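Pyridine nucleotide-disulphide oxidoreductase dimerisation region (PDB 6KYY) is an FAD-containing flavoprotein of the pyridine nucleotide-disulfide oxidoreductase family that probably helps the bacterium resist reactive chlorine species. Local coordinates at residues R259-A264 against N276-T281; I16-A21 against A44-T49. One frame throughout, in Å; residues are numbered along the deposited sequence.

Overall arrangement
Both interactions belong to the FAD-binding part of the chain and approach the same dinucleotide from different places. Interaction 2 (16-21 with 44-49) bonds the pyrophosphate and packs against the ribose of the adenosine half. Interaction 1 (259-264 with 276-281) lies further out, on a strand whose first residue, Arg-259, brings its side chain to about 4 Å from FAD between nearest atoms. The centres lie about 17 Å apart, yet the two interactions touch by packing, with Arg-259 NH1 3.9 Å from Thr-49 CG2. Thr-49 directly precedes Cys-50, a copper(II) ligand in this structure. Separately, the Arg-259 side chain lies about 9 Å, nearest atoms, from a bound copper(II) ion.

Interaction 1 of 2, residues R259-A264 against N276-T281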
# COMPACT_ATOMS: atom_id res chain seq x y z
N ARG B 259 -18.54 -19.86 5.03
CA ARG B 259 -18.35 -20.34 6.39
C ARG B 259 -19.53 -19.91 7.25
O ARG B 259 -20.10 -18.83 7.06
CB ARG B 259 -17.06 -19.80 6.99
CG ARG B 259 -15.85 -19.92 6.09
CD ARG B 259 -14.57 -19.79 6.89
NE ARG B 259 -14.06 -21.08 7.33
CZ ARG B 259 -13.52 -21.31 8.52
NH1 ARG B 259 -13.42 -20.32 9.40
NH2 ARG B 259 -13.09 -22.52 8.84
N GLN B 260 -19.90 -20.77 8.19
CA GLN B 260 -21.00 -20.48 9.10
C GLN B 260 -20.52 -20.65 10.54
O GLN B 260 -19.58 -21.40 10.80
CB GLN B 260 -22.20 -21.40 8.84
CG GLN B 260 -22.07 -22.80 9.41
CD GLN B 260 -23.23 -23.69 9.00
OE1 GLN B 260 -23.89 -23.45 8.00
NE2 GLN B 260 -23.48 -24.73 9.79
N PRO B 261 -21.14 -19.93 11.48
CA PRO B 261 -20.70 -20.01 12.88
C PRO B 261 -20.67 -21.44 13.39
O PRO B 261 -21.52 -22.26 13.05
CB PRO B 261 -21.74 -19.16 13.62
CG PRO B 261 -22.21 -18.18 12.60
CD PRO B 261 -22.17 -18.90 11.28
N ALA B 262 -19.67 -21.73 14.22
CA ALA B 262 -19.49 -23.05 14.82
C ALA B 262 -20.00 -22.98 16.25
O ALA B 262 -19.30 -22.48 17.15
CB ALA B 262 -18.03 -23.48 14.76
N THR B 263 -21.21 -23.49 16.47
CA THR B 263 -21.84 -23.46 17.79
C THR B 263 -22.40 -24.80 18.25
O THR B 263 -22.61 -24.96 19.46
CB THR B 263 -22.98 -22.43 17.82
OG1 THR B 263 -23.70 -22.48 16.58
CG2 THR B 263 -22.44 -21.04 18.04
N ALA B 264 -22.64 -25.74 17.34
CA ALA B 264 -23.31 -26.99 17.72
C ALA B 264 -22.53 -27.73 18.80
O ALA B 264 -23.11 -28.19 19.79
CB ALA B 264 -23.50 -27.87 16.49
N ASN B 276 -29.74 -18.64 15.94
CA ASN B 276 -30.61 -18.60 14.77
C ASN B 276 -30.45 -19.90 13.98
O ASN B 276 -29.81 -20.85 14.44
CB ASN B 276 -30.32 -17.36 13.93
CG ASN B 276 -28.84 -17.17 13.66
OD1 ASN B 276 -28.03 -18.06 13.94
ND2 ASN B 276 -28.48 -16.02 13.12
N GLU B 277 -31.04 -19.95 12.79
CA GLU B 277 -30.97 -21.17 11.98
C GLU B 277 -29.63 -21.34 11.29
O GLU B 277 -29.27 -22.47 10.92
CB GLU B 277 -32.10 -21.19 10.95
CG GLU B 277 -33.34 -21.92 11.44
CD GLU B 277 -34.32 -22.22 10.32
OE1 GLU B 277 -34.07 -23.16 9.54
OE2 GLU B 277 -35.34 -21.50 10.22
N ARG B 278 -28.88 -20.25 11.08
CA ARG B 278 -27.53 -20.38 10.55
C ARG B 278 -26.60 -21.05 11.54
O ARG B 278 -25.63 -21.71 11.14
CB ARG B 278 -26.99 -19.00 10.16
CG ARG B 278 -25.62 -19.00 9.51
CD ARG B 278 -25.73 -19.00 7.99
NE ARG B 278 -24.42 -19.03 7.35
CZ ARG B 278 -24.09 -18.28 6.30
NH1 ARG B 278 -24.97 -17.44 5.77
NH2 ARG B 278 -22.87 -18.37 5.78
N GLY B 279 -26.88 -20.91 12.84
CA GLY B 279 -26.00 -21.38 13.89
C GLY B 279 -25.33 -20.29 14.68
O GLY B 279 -24.47 -20.59 15.52
N ALA B 280 -25.69 -19.03 14.45
CA ALA B 280 -25.01 -17.89 15.04
C ALA B 280 -25.61 -17.52 16.39
O ALA B 280 -26.82 -17.67 16.61
CB ALA B 280 -25.06 -16.68 14.11
N THR B 281 -24.76 -17.02 17.28
CA THR B 281 -25.21 -16.50 18.56
C THR B 281 -25.76 -15.09 18.39
O THR B 281 -25.11 -14.24 17.77
CB THR B 281 -24.05 -16.49 19.56
OG1 THR B 281 -23.09 -15.50 19.16
CG2 THR B 281 -23.37 -17.85 19.60
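With CG of Arg-278 trans to its backbone N (chi1 -176°) and the chain then bending at CG (chi2 95°), the side chain turns out of its loop and reaches Arg-259, past Gln-260 and Pro-261. Those residues form strand 259-261, which pairs with strand 136-138 in a two-stranded antiparallel sheet, set apart from the parallel sheet that holds 252-255 and on the way to strand 294-296 of the FAD-side sheet, in a chain of the pyridine nucleotide-disulphide oxidoreductase family. The evidence for attachment is one hydrogen bond: Arg-278 NH2 donates to Arg-259 O over 3.1 Å. It is far from straight, with 136° at the hydrogen, and the donor sits above the carbonyl plane instead of on a lone pair. Arg-259 O also accepts a bond from Gln-305 NE2, so the carbonyl is gripped twice. On the way, the guanidinium lays its edge, near its own plane, against Gln-260, where NE comes 3.6 Å from Gln-260 CB. The Arg-278 chain crosses the Pro-261 ring nearly at a right angle, its CG 3.9 Å from Pro-261 CD.

Pro-261 is the apolar centre of the contact. Its CG lies 3.6 Å from Ala-280 CB, while its CB faces the carbonyl O of Gly-279. Beyond it the methyl groups of Thr-263 and Thr-281 meet, CG2 to CG2 at 3.7 Å, and the hydroxyl of Thr-281 is bonded to Val-300 O. Behind this surface Asn-276 closes the loop on itself, consistent with holding Ala-280 beside the proline: besides a backbone bond from Asn-276 N to Ala-280 O, the amide oxygen OD1 of Asn-276 takes the Ala-280 N-H at 2.6 Å, in the plane of that side-chain carbonyl.

Interaction 2 of 2, residues I16-A21 against A44-T49; sequences IGFGKA and AMYGGT. With FAD (flavin-adenine dinucleotide), chain N.
Phe-18 carries the direct contact by laying one face of its ring over the peptide that enters Gly-47: Gly-47 N lies 3.2 Å above the ring plane, displaced toward the rim, and Tyr-46 CA lies over the same face, also offset toward the rim. The Tyr-46 ring meets Phe-18 obliquely, CD1 to Phe-18 CD2 at 4.0 Å, with the planes at 58°. Where both segments have a glycine, the backbones close up, and Gly-19 CA stands 4.3 Å from Gly-48 CA.

Each of these glycines is the N-cap of a helix, and the FAD pyrophosphate sits beside both helix starts. Lys-20 N donates to FAD O1P at 3.1 Å. Thr-49 N donates to O2A at 2.8 Å, with 158° at the hydrogen. Thr-49 OG1, beside that N and anti to the carbonyl carbon (chi1 -78°), can thereby donate to O1A on the same phosphorus. Upstream, Gly-17 CA comes 3.3 Å from the ribose oxygen O4B. This strand-turn-helix, with Gly-17 and Gly-19, fits the GxGxxG pattern of Rossmann-type dinucleotide sites.

Further out, a type II beta turn from Met-45 to Gly-48, closed by Gly-48 N on Met-45 O, shapes the second segment. Asn-52 ND2 ties down the carbonyls of Tyr-46 and Gly-48, and Lys-23 NZ that of Gly-47. Glu-40 holds both Phe-18 N and FAD. Since the segments grip the phosphates through N-H groups and one hydroxyl at two helix N-termini, the helix dipoles would probably help to offset the negative charge without a basic side chain from either segment bonding to it.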
# COMPACT_ATOMS: atom_id res chain seq x y z
N ILE B 16 -13.44 -18.52 25.10
CA ILE B 16 -13.56 -19.80 24.41
C ILE B 16 -13.06 -19.67 22.98
O ILE B 16 -13.83 -19.29 22.08
CB ILE B 16 -15.00 -20.32 24.45
CG1 ILE B 16 -15.52 -20.34 25.89
CG2 ILE B 16 -15.09 -21.71 23.84
CD1 ILE B 16 -17.01 -20.53 26.00
N GLY B 17 -11.79 -19.98 22.75
CA GLY B 17 -11.22 -19.89 21.42
C GLY B 17 -10.09 -18.88 21.33
O GLY B 17 -10.12 -17.86 22.01
N PHE B 18 -9.10 -19.16 20.49
CA PHE B 18 -7.96 -18.27 20.30
C PHE B 18 -8.18 -17.26 19.18
O PHE B 18 -7.22 -16.88 18.50
CB PHE B 18 -6.69 -19.09 20.02
CG PHE B 18 -5.48 -18.60 20.76
CD1 PHE B 18 -4.91 -17.38 20.44
CD2 PHE B 18 -4.90 -19.36 21.76
CE1 PHE B 18 -3.79 -16.92 21.11
CE2 PHE B 18 -3.78 -18.91 22.44
CZ PHE B 18 -3.23 -17.69 22.12
N GLY B 19 -9.42 -16.81 18.99
CA GLY B 19 -9.73 -15.88 17.92
C GLY B 19 -9.08 -14.52 18.12
O GLY B 19 -8.38 -14.25 19.10
N LYS B 20 -9.31 -13.64 17.14
CA LYS B 20 -8.72 -12.31 17.17
C LYS B 20 -9.19 -11.52 18.39
O LYS B 20 -8.38 -10.93 19.11
CB LYS B 20 -9.04 -11.56 15.88
CG LYS B 20 -8.37 -10.20 15.77
CD LYS B 20 -6.88 -10.30 16.04
CE LYS B 20 -6.16 -9.00 15.72
NZ LYS B 20 -4.91 -9.23 14.94
N ALA B 21 -10.50 -11.51 18.63
CA ALA B 21 -11.04 -10.73 19.74
C ALA B 21 -10.62 -11.31 21.08
O ALA B 21 -10.19 -10.58 21.98
CB ALA B 21 -12.57 -10.67 19.64
N ALA B 44 -2.81 -26.76 16.98
CA ALA B 44 -2.44 -26.21 15.69
C ALA B 44 -3.27 -24.98 15.34
O ALA B 44 -3.16 -24.45 14.23
CB ALA B 44 -2.59 -27.27 14.59
N MET B 45 -4.11 -24.52 16.27
CA MET B 45 -4.93 -23.33 16.07
C MET B 45 -4.57 -22.21 17.04
O MET B 45 -5.34 -21.26 17.18
CB MET B 45 -6.42 -23.69 16.22
CG MET B 45 -7.00 -24.40 15.02
SD MET B 45 -7.00 -23.35 13.55
CE MET B 45 -8.76 -23.14 13.30
N TYR B 46 -3.42 -22.31 17.71
CA TYR B 46 -2.93 -21.21 18.52
C TYR B 46 -2.77 -19.97 17.65
O TYR B 46 -2.14 -20.01 16.60
CB TYR B 46 -1.59 -21.57 19.16
CG TYR B 46 -1.66 -22.58 20.28
CD1 TYR B 46 -2.81 -22.71 21.06
CD2 TYR B 46 -0.58 -23.40 20.57
CE1 TYR B 46 -2.87 -23.63 22.09
CE2 TYR B 46 -0.63 -24.32 21.60
CZ TYR B 46 -1.78 -24.43 22.36
OH TYR B 46 -1.83 -25.35 23.38
N GLY B 47 -3.37 -18.86 18.09
CA GLY B 47 -3.32 -17.63 17.33
C GLY B 47 -4.57 -17.33 16.53
O GLY B 47 -4.72 -16.19 16.06
N GLY B 48 -5.45 -18.30 16.35
CA GLY B 48 -6.73 -18.07 15.71
C GLY B 48 -6.80 -18.66 14.31
O GLY B 48 -5.84 -19.22 13.79
N THR B 49 -7.98 -18.49 13.72
CA THR B 49 -8.24 -19.02 12.38
C THR B 49 -7.36 -18.33 11.33
O THR B 49 -6.83 -18.99 10.43
CB THR B 49 -9.72 -18.85 12.04
OG1 THR B 49 -10.49 -19.87 12.69
CG2 THR B 49 -9.95 -18.93 10.54
PA FAD N . -11.30 -17.47 14.99
O1A FAD N . -12.08 -18.22 13.98
O2A FAD N . -10.08 -16.72 14.46
O5B FAD N . -10.87 -18.42 16.17
C5B FAD N . -11.55 -19.67 16.40
C4B FAD N . -10.73 -20.48 17.38
O4B FAD N . -11.60 -21.07 18.37
C3B FAD N . -9.92 -21.63 16.77
O3B FAD N . -8.61 -21.65 17.30
C2B FAD N . -10.73 -22.87 17.16
O2B FAD N . -9.89 -24.01 17.31
C1B FAD N . -11.29 -22.44 18.51
N9A FAD N . -12.50 -23.16 18.91
C8A FAD N . -13.61 -23.40 18.15
N7A FAD N . -14.55 -24.07 18.78
C5A FAD N . -14.02 -24.28 20.04
C6A FAD N . -14.51 -24.94 21.18
N6A FAD N . -15.71 -25.52 21.24
N1A FAD N . -13.72 -24.98 22.28
C2A FAD N . -12.52 -24.39 22.23
N3A FAD N . -11.95 -23.75 21.21
C4A FAD N . -12.75 -23.73 20.14
N1 FAD N . -10.53 -11.95 7.24
C2 FAD N . -10.05 -10.73 6.86
O2 FAD N . -10.25 -9.72 7.54
N3 FAD N . -9.31 -10.62 5.70
C4 FAD N . -9.00 -11.64 4.82
O4 FAD N . -8.33 -11.42 3.82
C4X FAD N . -9.52 -12.93 5.23
N5 FAD N . -9.26 -13.96 4.48
C5X FAD N . -9.75 -15.20 4.88
C6 FAD N . -9.49 -16.31 4.08
C7 FAD N . -9.96 -17.57 4.43
C7M FAD N . -9.66 -18.75 3.54
C8 FAD N . -10.71 -17.73 5.60
C8M FAD N . -11.24 -19.08 6.01
C9 FAD N . -10.98 -16.62 6.40
C9A FAD N . -10.50 -15.36 6.05
N10 FAD N . -10.75 -14.22 6.84
C10 FAD N . -10.27 -12.99 6.46
C1' FAD N . -11.54 -14.32 8.08
C2' FAD N . -10.68 -14.52 9.33
O2' FAD N . -9.99 -15.77 9.26
C3' FAD N . -11.59 -14.52 10.56
O3' FAD N . -12.70 -13.66 10.31
C4' FAD N . -10.89 -14.08 11.85
O4' FAD N . -9.95 -15.07 12.24
C5' FAD N . -11.87 -13.80 12.97
O5' FAD N . -12.17 -15.04 13.65
P FAD N . -12.74 -15.05 15.12
O1P FAD N . -12.10 -13.92 15.93
O2P FAD N . -14.22 -15.02 15.10
O3P FAD N . -12.24 -16.42 15.73